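Local coordinates for protein enoyl-CoA hydratase (Bacillus halodurans, PDB 3LKE) that probably catalyses the reversible addition of water to the double bond of enoyl-CoA thioesters, as a member of the crotonase-like family, at residues 40-51 and 92-103; 118-126 and 147-156. All blocks are in the same frame, centred on the assembly; numbering follows the deposited sequence.

In the fold
Both contacts lie within one crotonase-like chain and follow each other in series, contact 1 closing before contact 2 opens. From the N terminus, the chain leaves helix 30-45, enters strand 51-56, and returns along helix 81-98 to strand 103-108; contact 1 joins residues 40-51 to 92-103, closing this loop where two neighbouring helices each hand over to parallel strands of the six-stranded sheet. Further on, contact 2 joins 118-126, which leads into strand 125-129, to 147-156 on helix 149-157, closing a shorter loop of 20 residues that holds strand 133-135 and helix 138-141. The centres are about 16 Å apart, yet the contacts touch: Val94 packs on Met119 and on the backbone of Leu147, and Phe98 on Phe152.

Contact 1: residues 40-51 and 92-103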
loop_
_atom_site.group_PDB
_atom_site.type_symbol
_atom_site.label_atom_id
_atom_site.label_comp_id
_atom_site.label_asym_id
_atom_site.label_seq_id
_atom_site.Cartn_x
_atom_site.Cartn_y
_atom_site.Cartn_z
ATOM N N ILE A 40 12.914 23.861 -10.640
ATOM C CA ILE A 40 11.808 23.269 -9.889
ATOM C C ILE A 40 11.232 24.260 -8.881
ATOM O O ILE A 40 10.014 24.431 -8.784
ATOM C CB ILE A 40 12.257 21.994 -9.144
ATOM C CG1 ILE A 40 12.558 20.874 -10.146
ATOM C CG2 ILE A 40 11.186 21.558 -8.152
ATOM C CD1 ILE A 40 13.357 19.717 -9.564
ATOM N N ARG A 41 12.116 24.898 -8.127
ATOM C CA ARG A 41 11.712 25.881 -7.125
ATOM C C ARG A 41 10.993 27.069 -7.754
ATOM O O ARG A 41 9.975 27.537 -7.238
ATOM C CB ARG A 41 12.931 26.359 -6.332
ATOM C CG ARG A 41 13.459 25.318 -5.353
ATOM C CD ARG A 41 14.783 25.734 -4.730
ATOM N NE ARG A 41 15.115 24.858 -3.613
ATOM C CZ ARG A 41 16.326 24.725 -3.086
ATOM N NH1 ARG A 41 17.351 25.413 -3.577
ATOM N NH2 ARG A 41 16.514 23.890 -2.066
ATOM N N ALA A 42 11.530 27.557 -8.868
ATOM C CA ALA A 42 10.924 28.679 -9.573
ATOM C C ALA A 42 9.502 28.342 -10.014
ATOM O O ALA A 42 8.603 29.181 -9.932
ATOM C CB ALA A 42 11.779 29.084 -10.765
ATOM N N GLY A 43 9.298 27.111 -10.480
ATOM C CA GLY A 43 7.978 26.656 -10.869
ATOM C C GLY A 43 7.035 26.543 -9.684
ATOM O O GLY A 43 5.862 26.899 -9.791
ATOM N N ASN A 44 7.547 26.034 -8.563
ATOM C CA ASN A 44 6.760 25.901 -7.335
ATOM C C ASN A 44 6.341 27.248 -6.763
ATOM O O ASN A 44 5.319 27.355 -6.095
ATOM C CB ASN A 44 7.535 25.106 -6.272
ATOM C CG ASN A 44 7.602 23.630 -6.592
ATOM O OD1 ASN A 44 6.823 23.135 -7.401
ATOM N ND2 ASN A 44 8.528 22.918 -5.956
ATOM N N ASN A 45 7.139 28.274 -7.028
ATOM C CA ASN A 45 6.863 29.604 -6.496
ATOM C C ASN A 45 6.034 30.479 -7.437
ATOM O O ASN A 45 5.632 31.579 -7.063
ATOM C CB ASN A 45 8.166 30.321 -6.128
ATOM C CG ASN A 45 8.815 29.749 -4.879
ATOM O OD1 ASN A 45 8.135 29.392 -3.917
ATOM N ND2 ASN A 45 10.144 29.674 -4.887
ATOM N N GLU A 46 5.782 29.989 -8.649
ATOM C CA GLU A 46 5.009 30.742 -9.635
ATOM C C GLU A 46 3.513 30.528 -9.448
ATOM O O GLU A 46 2.996 29.437 -9.690
ATOM C CB GLU A 46 5.420 30.357 -11.056
ATOM C CG GLU A 46 4.485 30.892 -12.141
ATOM C CD GLU A 46 4.437 32.411 -12.184
ATOM O OE1 GLU A 46 5.511 33.043 -12.097
ATOM O OE2 GLU A 46 3.324 32.969 -12.311
ATOM N N THR A 47 2.812 31.581 -9.039
ATOM C CA THR A 47 1.414 31.448 -8.643
ATOM C C THR A 47 0.420 31.221 -9.783
ATOM O O THR A 47 -0.671 30.705 -9.547
ATOM C CB THR A 47 0.950 32.649 -7.801
ATOM O OG1 THR A 47 1.320 33.864 -8.464
ATOM C CG2 THR A 47 1.600 32.609 -6.428
ATOM N N SER A 48 0.785 31.586 -11.010
ATOM C CA SER A 48 -0.161 31.475 -12.125
ATOM C C SER A 48 -0.277 30.075 -12.739
ATOM O O SER A 48 -1.348 29.689 -13.217
ATOM C CB SER A 48 0.129 32.517 -13.218
ATOM O OG SER A 48 1.348 32.254 -13.900
ATOM N N ILE A 49 0.809 29.310 -12.723
ATOM C CA ILE A 49 0.802 28.014 -13.392
ATOM C C ILE A 49 0.080 26.961 -12.566
ATOM O O ILE A 49 0.009 27.068 -11.344
ATOM C CB ILE A 49 2.219 27.526 -13.716
ATOM C CG1 ILE A 49 2.998 27.239 -12.428
ATOM C CG2 ILE A 49 2.938 28.543 -14.599
ATOM C CD1 ILE A 49 4.413 26.759 -12.669
ATOM N N HIS A 50 -0.461 25.959 -13.249
ATOM C CA HIS A 50 -1.150 24.853 -12.588
ATOM C C HIS A 50 -0.362 23.548 -12.691
ATOM O O HIS A 50 -0.640 22.584 -11.966
ATOM C CB HIS A 50 -2.546 24.663 -13.179
ATOM C CG HIS A 50 -2.578 24.674 -14.677
ATOM N ND1 HIS A 50 -2.049 23.657 -15.444
ATOM C CD2 HIS A 50 -3.079 25.582 -15.551
ATOM C CE1 HIS A 50 -2.226 23.936 -16.724
ATOM N NE2 HIS A 50 -2.847 25.099 -16.816
ATOM N N SER A 51 0.625 23.519 -13.582
ATOM C CA SER A 51 1.356 22.292 -13.862
ATOM C C SER A 51 2.839 22.550 -14.108
ATOM O O SER A 51 3.251 23.655 -14.477
ATOM C CB SER A 51 0.768 21.591 -15.088
ATOM O OG SER A 51 -0.609 21.330 -14.933
ATOM N N HIS A 92 17.350 17.230 -2.906
ATOM C CA HIS A 92 16.435 18.359 -2.884
ATOM C C HIS A 92 15.557 18.441 -4.124
ATOM O O HIS A 92 14.383 18.786 -4.023
ATOM C CB HIS A 92 17.155 19.677 -2.604
ATOM C CG HIS A 92 17.306 19.960 -1.144
ATOM N ND1 HIS A 92 16.254 20.387 -0.358
ATOM C CD2 HIS A 92 18.372 19.851 -0.318
ATOM C CE1 HIS A 92 16.670 20.536 0.886
ATOM N NE2 HIS A 92 17.952 20.220 0.938
ATOM N N CYS A 93 16.109 18.114 -5.293
ATOM C CA CYS A 93 15.274 18.022 -6.489
ATOM C C CYS A 93 14.106 17.059 -6.251
ATOM O O CYS A 93 12.959 17.379 -6.541
ATOM C CB CYS A 93 16.075 17.540 -7.686
ATOM S SG CYS A 93 17.273 18.757 -8.278
ATOM N N VAL A 94 14.407 15.874 -5.729
ATOM C CA VAL A 94 13.343 14.883 -5.486
ATOM C C VAL A 94 12.269 15.411 -4.524
ATOM O O VAL A 94 11.066 15.282 -4.769
ATOM C CB VAL A 94 13.910 13.545 -4.937
ATOM C CG1 VAL A 94 12.766 12.612 -4.530
ATOM C CG2 VAL A 94 14.814 12.881 -5.972
ATOM N N LEU A 95 12.716 16.005 -3.426
ATOM C CA LEU A 95 11.811 16.467 -2.383
ATOM C C LEU A 95 10.955 17.626 -2.894
ATOM O O LEU A 95 9.759 17.687 -2.633
ATOM C CB LEU A 95 12.612 16.865 -1.137
ATOM C CG LEU A 95 11.823 17.118 0.148
ATOM C CD1 LEU A 95 10.934 15.930 0.465
ATOM C CD2 LEU A 95 12.802 17.412 1.291
ATOM N N GLU A 96 11.580 18.531 -3.643
ATOM C CA GLU A 96 10.892 19.707 -4.205
ATOM C C GLU A 96 9.886 19.372 -5.301
ATOM O O GLU A 96 8.883 20.057 -5.464
ATOM C CB GLU A 96 11.917 20.716 -4.724
ATOM C CG GLU A 96 12.890 21.161 -3.666
ATOM C CD GLU A 96 12.535 22.502 -3.071
ATOM O OE1 GLU A 96 11.453 23.042 -3.405
ATOM O OE2 GLU A 96 13.342 23.005 -2.265
ATOM N N ILE A 97 10.140 18.306 -6.048
ATOM C CA ILE A 97 9.124 17.807 -6.962
ATOM C C ILE A 97 7.982 17.242 -6.135
ATOM O O ILE A 97 6.834 17.615 -6.322
ATOM C CB ILE A 97 9.677 16.706 -7.884
ATOM C CG1 ILE A 97 10.746 17.292 -8.810
ATOM C CG2 ILE A 97 8.553 16.068 -8.719
ATOM C CD1 ILE A 97 11.497 16.248 -9.603
ATOM N N PHE A 98 8.320 16.357 -5.205
ATOM C CA PHE A 98 7.313 15.690 -4.396
ATOM C C PHE A 98 6.381 16.666 -3.691
ATOM O O PHE A 98 5.181 16.430 -3.600
ATOM C CB PHE A 98 7.977 14.794 -3.355
ATOM C CG PHE A 98 7.008 13.895 -2.643
ATOM C CD1 PHE A 98 6.531 12.746 -3.254
ATOM C CD2 PHE A 98 6.583 14.192 -1.358
ATOM C CE1 PHE A 98 5.642 11.909 -2.590
ATOM C CE2 PHE A 98 5.683 13.351 -0.689
ATOM C CZ PHE A 98 5.223 12.216 -1.307
ATOM N N THR A 99 6.933 17.758 -3.176
ATOM C CA THR A 99 6.130 18.705 -2.414
ATOM C C THR A 99 5.594 19.841 -3.284
ATOM O O THR A 99 5.070 20.829 -2.770
ATOM C CB THR A 99 6.913 19.320 -1.230
ATOM O OG1 THR A 99 8.117 19.942 -1.707
ATOM C CG2 THR A 99 7.279 18.256 -0.189
ATOM N N SER A 100 5.741 19.722 -4.598
ATOM C CA SER A 100 5.187 20.746 -5.482
ATOM C C SER A 100 3.676 20.847 -5.319
ATOM O O SER A 100 2.990 19.829 -5.257
ATOM C CB SER A 100 5.503 20.438 -6.939
ATOM O OG SER A 100 4.894 21.402 -7.795
ATOM N N PRO A 101 3.148 22.079 -5.247
ATOM C CA PRO A 101 1.698 22.324 -5.240
ATOM C C PRO A 101 1.066 22.219 -6.632
ATOM O O PRO A 101 -0.163 22.160 -6.764
ATOM C CB PRO A 101 1.597 23.764 -4.734
ATOM C CG PRO A 101 2.870 24.407 -5.224
ATOM C CD PRO A 101 3.927 23.328 -5.109
ATOM N N LYS A 102 1.908 22.184 -7.666
ATOM C CA LYS A 102 1.443 22.102 -9.044
ATOM C C LYS A 102 1.311 20.650 -9.452
ATOM O O LYS A 102 1.954 19.777 -8.861
ATOM C CB LYS A 102 2.451 22.780 -9.985
ATOM C CG LYS A 102 2.984 24.096 -9.459
ATOM C CD LYS A 102 1.855 25.088 -9.286
ATOM C CE LYS A 102 2.373 26.442 -8.812
ATOM N NZ LYS A 102 1.264 27.438 -8.769
ATOM N N VAL A 103 0.488 20.380 -10.458
ATOM C CA VAL A 103 0.434 19.031 -11.002
ATOM C C VAL A 103 1.761 18.778 -11.707
ATOM O O VAL A 103 2.182 19.563 -12.562
ATOM C CB VAL A 103 -0.717 18.825 -11.995
ATOM C CG1 VAL A 103 -0.615 17.449 -12.614
ATOM C CG2 VAL A 103 -2.078 19.029 -11.312
#
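Lys102 drives its side chain into the turn 46-49, where NZ donates to Glu46 O (2.8 Å) and Ile49 O (2.9 Å). The chain bends at chi2 (-62°), then runs straight to NZ; the side chains of Lys102 and Ile49 cross at about a right angle, Lys102 CE 3.8 Å from Ile49 CG1. A lysine suits this buried place: its methylenes pack on isoleucine and its ammonium group satisfies two carbonyls. Asn44 uses both ends of its amide: OD1 accepts from Ser100 OG at 2.6 Å, and ND2 donates to Glu96 O from above the carbonyl plane. Ser100 OG also accepts from Lys102 N, forming an ST turn. Beyond it, Val103 N donates to His50 O, and Ser51 pairs with Val103 as a parallel bridge, so the two helix-to-strand connections of the crotonase fold enter the sheet side by side. Between the helices, axes 18° from parallel, Arg41 forms a salt bridge with Glu96: NE (2.9 Å) and NH2 (3.3 Å) both donate to OE2 from one face of the carboxylate, whose plane stands 77° from the guanidinium. Deeper in, branched Ile40 divides its contacts, CG2 meeting Glu96 CB and CD1 lying 3.6 Å from Ile97 CG1.

Contact 2: residues 118-126 and 147-156; sequences NMMLACDRR and LGASYFLPRI
The 3-10 turn 119-122 lies along helix 149-157, with the CA atoms of Leu121 and Phe152 6.6 Å apart and no direct hydrogen bond between the segments. A water instead links their backbones, donating to Asn118 O (2.7 Å) and Leu147 O (2.8 Å). The side chains of Leu121 and Phe152 run alongside one another in opposing senses, CB to CB at 3.9 Å. With CG anti to its carbonyl carbon (chi1 -69°), Phe152 lays one ring face against the peptide between Leu121 and Ala122, which sits off-centre, toward the rim, and Phe152 CZ comes 3.8 Å from Ala122 CB; the small alanine lets the ring approach closely. Tyr151 CD2 lies over the opposite face. With an alanine in place of Phe152, a gap is likely to open beside this peptide, and Ala122 and Tyr151 would lose the ring between them. Leucine's forked end suits position 121: CD1 of Leu121 meets Leu153 CD2, and Leu121 CD2 lies 3.9 Å from Ile156 CD1. Arg126, also touching Ile156, donates from NH1 to Cys123 O and forms a salt bridge with Glu160 of the second subunit. The contact packs the link into strand 125-129 of the crotonase-like sheet on the helix after N-cap Gly148, beside a subunit interface. Ala122 packs on Ile97 of helix 81-98, Phe152 on Leu227 of helix 223-241, and Cys123 on strand 103-108.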
loop_
_atom_site.group_PDB
_atom_site.type_symbol
_atom_site.label_atom_id
_atom_site.label_comp_id
_atom_site.label_asym_id
_atom_site.label_seq_id
_atom_site.Cartn_x
_atom_site.Cartn_y
_atom_site.Cartn_z
ATOM N N ASN A 118 14.403 7.358 -11.496
ATOM C CA ASN A 118 13.835 7.318 -10.144
ATOM C C ASN A 118 13.433 8.671 -9.573
ATOM O O ASN A 118 12.432 8.758 -8.851
ATOM C CB ASN A 118 14.772 6.570 -9.191
ATOM C CG ASN A 118 14.990 5.139 -9.626
ATOM O OD1 ASN A 118 14.117 4.548 -10.244
ATOM N ND2 ASN A 118 16.147 4.564 -9.291
ATOM N N MET A 119 14.192 9.718 -9.896
ATOM C CA MET A 119 13.803 11.083 -9.501
ATOM C C MET A 119 12.374 11.405 -9.953
ATOM O O MET A 119 11.612 12.053 -9.231
ATOM C CB MET A 119 14.800 12.138 -10.007
ATOM C CG MET A 119 16.076 12.220 -9.158
ATOM S SD MET A 119 17.045 13.742 -9.391
ATOM C CE MET A 119 15.843 14.721 -10.365
ATOM N N MET A 120 12.001 10.919 -11.131
ATOM C CA MET A 120 10.689 11.245 -11.680
ATOM C C MET A 120 9.552 10.495 -10.984
ATOM O O MET A 120 8.385 10.792 -11.211
ATOM C CB MET A 120 10.639 11.031 -13.199
ATOM C CG MET A 120 11.662 11.882 -13.986
ATOM S SD MET A 120 11.497 13.680 -13.747
ATOM C CE MET A 120 12.918 14.031 -12.750
ATOM N N LEU A 121 9.891 9.518 -10.136
ATOM C CA LEU A 121 8.864 8.811 -9.380
ATOM C C LEU A 121 8.169 9.724 -8.376
ATOM O O LEU A 121 7.095 9.387 -7.862
ATOM C CB LEU A 121 9.456 7.580 -8.691
ATOM C CG LEU A 121 9.943 6.501 -9.653
ATOM C CD1 LEU A 121 10.632 5.374 -8.867
ATOM C CD2 LEU A 121 8.768 5.947 -10.450
ATOM N N ALA A 122 8.762 10.894 -8.125
ATOM C CA ALA A 122 8.133 11.900 -7.281
ATOM C C ALA A 122 6.978 12.630 -7.968
ATOM O O ALA A 122 6.209 13.329 -7.310
ATOM C CB ALA A 122 9.152 12.896 -6.802
ATOM N N CYS A 123 6.866 12.478 -9.286
ATOM C CA CYS A 123 5.849 13.213 -10.045
ATOM C C CYS A 123 4.474 12.584 -9.872
ATOM O O CYS A 123 4.350 11.400 -9.535
ATOM C CB CYS A 123 6.178 13.242 -11.540
ATOM S SG CYS A 123 7.626 14.214 -11.965
ATOM N N ASP A 124 3.445 13.391 -10.113
ATOM C CA ASP A 124 2.060 12.930 -10.032
ATOM C C ASP A 124 1.713 11.928 -11.121
ATOM O O ASP A 124 0.886 11.060 -10.928
ATOM C CB ASP A 124 1.102 14.102 -10.147
ATOM C CG ASP A 124 1.188 15.044 -8.974
ATOM O OD1 ASP A 124 1.457 14.587 -7.833
ATOM O OD2 ASP A 124 0.962 16.247 -9.191
ATOM N N ARG A 125 2.341 12.070 -12.286
ATOM C CA ARG A 125 2.083 11.144 -13.372
ATOM C C ARG A 125 3.345 11.044 -14.213
ATOM O O ARG A 125 4.051 12.024 -14.391
ATOM C CB ARG A 125 0.887 11.616 -14.224
ATOM C CG ARG A 125 0.384 10.587 -15.227
ATOM C CD ARG A 125 -0.984 10.991 -15.813
ATOM N NE ARG A 125 -1.625 9.900 -16.546
ATOM C CZ ARG A 125 -2.320 8.920 -15.992
ATOM N NH1 ARG A 125 -2.428 8.847 -14.664
ATOM N NH2 ARG A 125 -2.878 7.984 -16.758
ATOM N N ARG A 126 3.648 9.834 -14.654
ATOM C CA ARG A 126 4.775 9.581 -15.527
ATOM C C ARG A 126 4.231 8.957 -16.793
ATOM O O ARG A 126 3.555 7.934 -16.737
ATOM C CB ARG A 126 5.751 8.615 -14.853
ATOM C CG ARG A 126 6.578 9.212 -13.718
ATOM C CD ARG A 126 5.854 9.192 -12.375
ATOM N NE ARG A 126 5.643 7.829 -11.895
ATOM C CZ ARG A 126 4.961 7.510 -10.794
ATOM N NH1 ARG A 126 4.427 8.452 -10.034
ATOM N NH2 ARG A 126 4.824 6.242 -10.449
ATOM N N LEU A 147 18.467 8.644 -4.239
ATOM C CA LEU A 147 17.563 9.615 -4.871
ATOM C C LEU A 147 16.088 9.270 -4.675
ATOM O O LEU A 147 15.251 9.510 -5.551
ATOM C CB LEU A 147 17.899 9.777 -6.349
ATOM C CG LEU A 147 19.385 10.086 -6.563
ATOM C CD1 LEU A 147 19.637 10.488 -8.015
ATOM C CD2 LEU A 147 19.870 11.181 -5.623
ATOM N N GLY A 148 15.781 8.715 -3.505
ATOM C CA GLY A 148 14.409 8.369 -3.153
ATOM C C GLY A 148 13.944 6.981 -3.561
ATOM O O GLY A 148 12.833 6.568 -3.207
ATOM N N ALA A 149 14.767 6.250 -4.304
ATOM C CA ALA A 149 14.344 4.967 -4.849
ATOM C C ALA A 149 13.910 3.982 -3.740
ATOM O O ALA A 149 12.971 3.187 -3.928
ATOM C CB ALA A 149 15.450 4.361 -5.699
ATOM N N SER A 150 14.586 4.045 -2.592
ATOM C CA SER A 150 14.226 3.166 -1.477
ATOM C C SER A 150 12.887 3.534 -0.841
ATOM O O SER A 150 12.279 2.703 -0.165
ATOM C CB SER A 150 15.335 3.111 -0.411
ATOM O OG SER A 150 15.333 4.273 0.406
ATOM N N TYR A 151 12.434 4.771 -1.055
ATOM C CA TYR A 151 11.115 5.220 -0.601
ATOM C C TYR A 151 10.039 4.897 -1.657
ATOM O O TYR A 151 9.008 4.285 -1.373
ATOM C CB TYR A 151 11.136 6.737 -0.331
ATOM C CG TYR A 151 9.796 7.283 0.091
ATOM C CD1 TYR A 151 9.397 7.230 1.424
ATOM C CD2 TYR A 151 8.915 7.833 -0.844
ATOM C CE1 TYR A 151 8.172 7.712 1.815
ATOM C CE2 TYR A 151 7.682 8.311 -0.467
ATOM C CZ TYR A 151 7.314 8.245 0.864
ATOM O OH TYR A 151 6.082 8.710 1.258
ATOM N N PHE A 152 10.299 5.301 -2.899
ATOM C CA PHE A 152 9.276 5.184 -3.926
ATOM C C PHE A 152 9.045 3.788 -4.458
ATOM O O PHE A 152 7.900 3.384 -4.612
ATOM C CB PHE A 152 9.542 6.149 -5.091
ATOM C CG PHE A 152 9.351 7.583 -4.721
ATOM C CD1 PHE A 152 8.074 8.095 -4.573
ATOM C CD2 PHE A 152 10.449 8.423 -4.526
ATOM C CE1 PHE A 152 7.877 9.416 -4.238
ATOM C CE2 PHE A 152 10.264 9.752 -4.178
ATOM C CZ PHE A 152 8.975 10.251 -4.029
ATOM N N LEU A 153 10.109 3.053 -4.755
ATOM C CA LEU A 153 9.912 1.719 -5.322
ATOM C C LEU A 153 8.970 0.803 -4.515
ATOM O O LEU A 153 8.017 0.251 -5.059
ATOM C CB LEU A 153 11.242 1.026 -5.602
ATOM C CG LEU A 153 12.081 1.670 -6.719
ATOM C CD1 LEU A 153 13.465 1.033 -6.790
ATOM C CD2 LEU A 153 11.376 1.606 -8.080
ATOM N N PRO A 154 9.240 0.616 -3.214
ATOM C CA PRO A 154 8.323 -0.312 -2.532
ATOM C C PRO A 154 6.904 0.232 -2.394
ATOM O O PRO A 154 5.956 -0.556 -2.363
ATOM C CB PRO A 154 8.972 -0.520 -1.154
ATOM C CG PRO A 154 9.935 0.631 -0.986
ATOM C CD PRO A 154 10.380 1.021 -2.376
ATOM N N ARG A 155 6.746 1.551 -2.332
ATOM C CA ARG A 155 5.402 2.123 -2.235
ATOM C C ARG A 155 4.629 1.956 -3.539
ATOM O O ARG A 155 3.409 1.752 -3.533
ATOM C CB ARG A 155 5.459 3.590 -1.787
ATOM C CG ARG A 155 5.697 3.703 -0.276
ATOM C CD ARG A 155 6.143 5.080 0.179
ATOM N NE ARG A 155 6.360 5.071 1.622
ATOM C CZ ARG A 155 7.426 4.533 2.213
ATOM N NH1 ARG A 155 8.385 3.967 1.489
ATOM N NH2 ARG A 155 7.536 4.557 3.533
ATOM N N ILE A 156 5.356 1.979 -4.650
ATOM C CA ILE A 156 4.725 1.903 -5.962
ATOM C C ILE A 156 4.519 0.471 -6.445
ATOM O O ILE A 156 3.422 0.095 -6.859
ATOM C CB ILE A 156 5.535 2.707 -6.990
ATOM C CG1 ILE A 156 5.570 4.175 -6.558
ATOM C CG2 ILE A 156 4.939 2.529 -8.395
ATOM C CD1 ILE A 156 6.509 5.087 -7.411
HETATM O O HOH W 1 13.149 7.801 -6.434
#